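Local structure of sugar ABC transporter substrate-binding protein, BlMnBP1 (Bifidobacterium animalis subsp. lactis ATCC 27673, 6I5R) at residues A[121-133]-A[355-367]. The protein binds manno-oligosaccharides such as mannobiose as a solute-binding protein of an ABC transporter, probably delivering them to the membrane permease for uptake. Sequence-based numbering, arbitrary orientation.
Sequences TSEMEKVIKLADE and GGIPIKADDESMP
Lys129 reaches across to the loop 355-367 and ends between two of its backbone carbonyls, with NZ an unusually short 2.5 Å from Asp363 O and 2.8 Å from Pro358 O. The ammonium meets the Asp363 carbonyl almost head-on (C=O...N 173°), whereas it is tilted out of the plane of the Pro358 carbonyl. A long, unbranched, flexible residue suits this place: CG lies beside the backbone N (chi1 -56°), and beyond it the extended chain passes over Ile359 O, its CD 3.2 Å from Pro358 O. Glu364 OE1, 4.4 Å from NZ, is too distant for a salt bridge but would probably steady the positive charge. Were the lysine replaced by alanine, the carbonyls of Pro358 and Asp363 would probably lose the donor they share, and the turn between them would be freer to shift. At the root of this side chain the backbones join in a single beta bridge, Ile128 with Lys360, formed by Lys129 N to Ile359 O (2.8 Å) and Ala361 N to Val127 O. It ties the loop following helix 121-124 to the one following helix 350-353, beside strand 139-155 of the periplasmic-binding-protein fold, with the Ile359 side chain about 13 Å from the bound mannose. Ala361, in the type I turn from Lys360 to Asp363, packs its CB tightly, 3.3 Å from Val127 C, where a lone methyl suits. Next to strand 139-155, Ile359 turns CG2 to Ile128 CB (3.9 Å) and CD1 to Leu130 CD1, the latter two side chains crossing nearly at right angles; Ile128 also touches Ile143, and Ile359 Ala144.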
loop_
_atom_site.group_PDB
_atom_site.type_symbol
_atom_site.label_atom_id
_atom_site.label_comp_id
_atom_site.label_asym_id
_atom_site.label_seq_id
_atom_site.Cartn_x
_atom_site.Cartn_y
_atom_site.Cartn_z
ATOM N N THR A 121 -20.566 2.204 8.274
ATOM C CA THR A 121 -19.571 3.040 7.609
ATOM C C THR A 121 -19.924 4.525 7.725
ATOM O O THR A 121 -19.049 5.375 7.947
ATOM C CB THR A 121 -19.435 2.630 6.145
ATOM O OG1 THR A 121 -19.130 1.235 6.064
ATOM C CG2 THR A 121 -18.333 3.419 5.467
ATOM N N SER A 122 -21.209 4.851 7.639
ATOM C CA SER A 122 -21.582 6.251 7.738
ATOM C C SER A 122 -21.232 6.832 9.100
ATOM O O SER A 122 -20.950 8.035 9.198
ATOM C CB SER A 122 -23.066 6.425 7.462
ATOM O OG SER A 122 -23.844 5.728 8.400
ATOM N N GLU A 123 -21.298 6.012 10.172
ATOM C CA GLU A 123 -20.863 6.458 11.496
ATOM C C GLU A 123 -19.344 6.489 11.597
ATOM O O GLU A 123 -18.781 7.368 12.259
ATOM C CB GLU A 123 -21.459 5.564 12.606
ATOM C CG GLU A 123 -22.931 5.886 12.946
ATOM C CD GLU A 123 -23.134 7.350 13.349
ATOM O OE1 GLU A 123 -22.580 7.780 14.385
ATOM O OE2 GLU A 123 -23.819 8.079 12.594
ATOM N N MET A 124 -18.656 5.526 10.968
ATOM C CA MET A 124 -17.204 5.483 11.058
ATOM C C MET A 124 -16.576 6.684 10.357
ATOM O O MET A 124 -15.573 7.231 10.827
ATOM C CB MET A 124 -16.683 4.171 10.478
ATOM C CG MET A 124 -17.086 2.929 11.278
ATOM S SD MET A 124 -16.361 2.970 12.938
ATOM C CE MET A 124 -14.597 2.850 12.555
ATOM N N GLU A 125 -17.163 7.125 9.250
ATOM C CA GLU A 125 -16.553 8.243 8.536
ATOM C C GLU A 125 -16.548 9.513 9.377
ATOM O O GLU A 125 -15.884 10.482 9.000
ATOM C CB GLU A 125 -17.264 8.461 7.195
ATOM C CG GLU A 125 -18.585 9.159 7.264
ATOM C CD GLU A 125 -19.224 9.348 5.887
ATOM O OE1 GLU A 125 -20.218 10.123 5.785
ATOM O OE2 GLU A 125 -18.741 8.700 4.932
ATOM N N LYS A 126 -17.283 9.538 10.486
ATOM C CA LYS A 126 -17.220 10.664 11.405
ATOM C C LYS A 126 -15.968 10.639 12.279
ATOM O O LYS A 126 -15.625 11.664 12.875
ATOM C CB LYS A 126 -18.457 10.687 12.308
ATOM C CG LYS A 126 -19.782 10.694 11.550
ATOM C CD LYS A 126 -21.037 10.839 12.459
ATOM C CE LYS A 126 -22.300 10.767 11.598
ATOM N NZ LYS A 126 -23.594 10.914 12.302
ATOM N N VAL A 127 -15.258 9.519 12.362
ATOM C CA VAL A 127 -14.183 9.401 13.334
ATOM C C VAL A 127 -12.906 8.843 12.727
ATOM O O VAL A 127 -11.837 8.918 13.340
ATOM C CB VAL A 127 -14.636 8.538 14.530
ATOM C CG1 VAL A 127 -15.763 9.247 15.255
ATOM C CG2 VAL A 127 -15.069 7.172 14.074
ATOM N N ILE A 128 -12.985 8.301 11.512
ATOM C CA ILE A 128 -11.778 7.927 10.794
ATOM C C ILE A 128 -11.879 8.327 9.331
ATOM O O ILE A 128 -12.969 8.444 8.763
ATOM C CB ILE A 128 -11.471 6.414 10.880
ATOM C CG1 ILE A 128 -12.562 5.616 10.184
ATOM C CG2 ILE A 128 -11.314 5.958 12.337
ATOM C CD1 ILE A 128 -12.251 4.117 10.161
ATOM N N LYS A 129 -10.705 8.492 8.722
ATOM C CA LYS A 129 -10.545 8.581 7.282
ATOM C C LYS A 129 -10.616 7.194 6.635
ATOM O O LYS A 129 -10.357 6.163 7.267
ATOM C CB LYS A 129 -9.204 9.229 6.943
ATOM C CG LYS A 129 -9.025 10.587 7.566
ATOM C CD LYS A 129 -7.649 11.187 7.312
ATOM C CE LYS A 129 -7.408 12.326 8.294
ATOM N NZ LYS A 129 -6.046 12.925 8.232
ATOM N N LEU A 130 -10.997 7.175 5.367
ATOM C CA LEU A 130 -10.966 5.970 4.554
ATOM C C LEU A 130 -11.881 4.890 5.121
ATOM O O LEU A 130 -11.582 3.705 5.042
ATOM C CB LEU A 130 -9.537 5.451 4.424
ATOM C CG LEU A 130 -8.594 6.510 3.870
ATOM C CD1 LEU A 130 -7.141 6.050 3.993
ATOM C CD2 LEU A 130 -8.905 6.809 2.403
ATOM N N ALA A 131 -13.014 5.312 5.685
ATOM C CA ALA A 131 -13.908 4.377 6.342
ATOM C C ALA A 131 -14.546 3.399 5.376
ATOM O O ALA A 131 -14.927 2.312 5.801
ATOM C CB ALA A 131 -15.012 5.124 7.105
ATOM N N ASP A 132 -14.651 3.742 4.100
ATOM C CA ASP A 132 -15.299 2.877 3.125
ATOM C C ASP A 132 -14.311 2.043 2.334
ATOM O O ASP A 132 -14.715 1.347 1.390
ATOM C CB ASP A 132 -16.160 3.729 2.171
ATOM C CG ASP A 132 -15.335 4.649 1.309
ATOM O OD1 ASP A 132 -14.093 4.606 1.396
ATOM O OD2 ASP A 132 -15.915 5.448 0.529
ATOM N N GLU A 133 -13.022 2.111 2.679
ATOM C CA GLU A 133 -12.015 1.350 1.948
ATOM C C GLU A 133 -12.147 -0.141 2.241
ATOM O O GLU A 133 -12.146 -0.971 1.325
ATOM C CB GLU A 133 -10.625 1.882 2.313
ATOM C CG GLU A 133 -9.475 1.258 1.583
ATOM C CD GLU A 133 -8.141 1.828 2.061
ATOM O OE1 GLU A 133 -7.743 1.481 3.182
ATOM O OE2 GLU A 133 -7.495 2.618 1.339
ATOM N N GLY A 355 5.880 8.088 8.919
ATOM C CA GLY A 355 5.810 8.975 7.776
ATOM C C GLY A 355 4.521 8.924 6.995
ATOM O O GLY A 355 4.541 9.107 5.784
ATOM N N GLY A 356 3.390 8.678 7.658
ATOM C CA GLY A 356 2.120 8.593 6.985
ATOM C C GLY A 356 1.082 9.567 7.520
ATOM O O GLY A 356 1.285 10.268 8.513
ATOM N N ILE A 357 -0.067 9.522 6.872
ATOM C CA ILE A 357 -1.161 10.464 7.165
ATOM C C ILE A 357 -2.017 9.860 8.252
ATOM O O ILE A 357 -2.490 8.719 8.114
ATOM C CB ILE A 357 -1.977 10.742 5.896
ATOM C CG1 ILE A 357 -1.116 11.514 4.899
ATOM C CG2 ILE A 357 -3.272 11.465 6.239
ATOM C CD1 ILE A 357 -1.539 11.227 3.482
ATOM N N PRO A 358 -2.251 10.572 9.370
ATOM C CA PRO A 358 -3.086 10.012 10.441
ATOM C C PRO A 358 -4.497 9.740 9.960
ATOM O O PRO A 358 -5.026 10.412 9.067
ATOM C CB PRO A 358 -3.084 11.089 11.533
ATOM C CG PRO A 358 -2.205 12.177 11.091
ATOM C CD PRO A 358 -1.788 11.943 9.659
ATOM N N ILE A 359 -5.101 8.729 10.576
ATOM C CA ILE A 359 -6.407 8.239 10.174
ATOM C C ILE A 359 -7.534 8.774 11.051
ATOM O O ILE A 359 -8.689 8.794 10.597
ATOM C CB ILE A 359 -6.377 6.692 10.153
ATOM C CG1 ILE A 359 -5.329 6.257 9.129
ATOM C CG2 ILE A 359 -7.731 6.112 9.836
ATOM C CD1 ILE A 359 -5.657 6.588 7.735
ATOM N N LYS A 360 -7.245 9.227 12.272
ATOM C CA LYS A 360 -8.280 9.895 13.045
ATOM C C LYS A 360 -8.877 11.021 12.210
ATOM O O LYS A 360 -8.149 11.831 11.621
ATOM C CB LYS A 360 -7.717 10.441 14.359
ATOM C CG LYS A 360 -8.809 11.027 15.235
ATOM C CD LYS A 360 -8.276 11.578 16.554
ATOM C CE LYS A 360 -9.441 11.827 17.478
ATOM N NZ LYS A 360 -8.995 12.230 18.833
ATOM N N ALA A 361 -10.207 11.051 12.137
ATOM C CA ALA A 361 -10.886 11.885 11.150
ATOM C C ALA A 361 -10.479 13.343 11.274
ATOM O O ALA A 361 -10.347 14.040 10.263
ATOM C CB ALA A 361 -12.399 11.767 11.293
ATOM N N ASP A 362 -10.262 13.824 12.499
ATOM C CA ASP A 362 -10.115 15.255 12.739
ATOM C C ASP A 362 -8.676 15.722 12.785
ATOM O O ASP A 362 -8.428 16.826 13.267
ATOM C CB ASP A 362 -10.752 15.625 14.071
ATOM C CG ASP A 362 -10.042 14.963 15.234
ATOM O OD1 ASP A 362 -8.816 15.201 15.466
ATOM O OD2 ASP A 362 -10.689 14.152 15.917
ATOM N N ASP A 363 -7.729 14.892 12.369
ATOM C CA ASP A 363 -6.307 15.222 12.365
ATOM C C ASP A 363 -5.929 15.519 10.923
ATOM O O ASP A 363 -5.898 14.608 10.092
ATOM C CB ASP A 363 -5.486 14.060 12.914
ATOM C CG ASP A 363 -4.020 14.425 13.192
ATOM O OD1 ASP A 363 -3.452 15.359 12.574
ATOM O OD2 ASP A 363 -3.417 13.728 14.032
ATOM N N GLU A 364 -5.661 16.778 10.604
ATOM C CA GLU A 364 -5.253 17.083 9.244
ATOM C C GLU A 364 -3.754 17.365 9.156
ATOM O O GLU A 364 -3.308 18.022 8.222
ATOM C CB GLU A 364 -6.075 18.242 8.683
ATOM C CG GLU A 364 -7.624 18.086 8.866
ATOM C CD GLU A 364 -8.324 17.068 7.940
ATOM O OE1 GLU A 364 -7.800 16.689 6.864
ATOM O OE2 GLU A 364 -9.458 16.650 8.285
ATOM N N SER A 365 -2.969 16.863 10.106
ATOM C CA SER A 365 -1.519 16.947 9.978
ATOM C C SER A 365 -1.001 16.000 8.886
ATOM O O SER A 365 -1.600 14.954 8.587
ATOM C CB SER A 365 -0.863 16.625 11.322
ATOM O OG SER A 365 -0.569 15.239 11.401
ATOM N N MET A 366 0.107 16.403 8.255
ATOM C CA MET A 366 0.677 15.728 7.096
ATOM C C MET A 366 2.159 15.442 7.298
ATOM O O MET A 366 2.892 16.335 7.737
ATOM C CB MET A 366 0.533 16.610 5.843
ATOM C CG MET A 366 -0.884 16.695 5.306
ATOM S SD MET A 366 -1.446 15.039 4.834
ATOM C CE MET A 366 -0.764 14.953 3.196
ATOM N N PRO A 367 2.650 14.239 6.953
ATOM C CA PRO A 367 4.101 14.022 7.005
ATOM C C PRO A 367 4.835 15.131 6.265
ATOM O O PRO A 367 4.310 15.712 5.297
ATOM C CB PRO A 367 4.298 12.669 6.310
ATOM C CG PRO A 367 2.990 11.991 6.424
ATOM C CD PRO A 367 1.935 13.062 6.429
#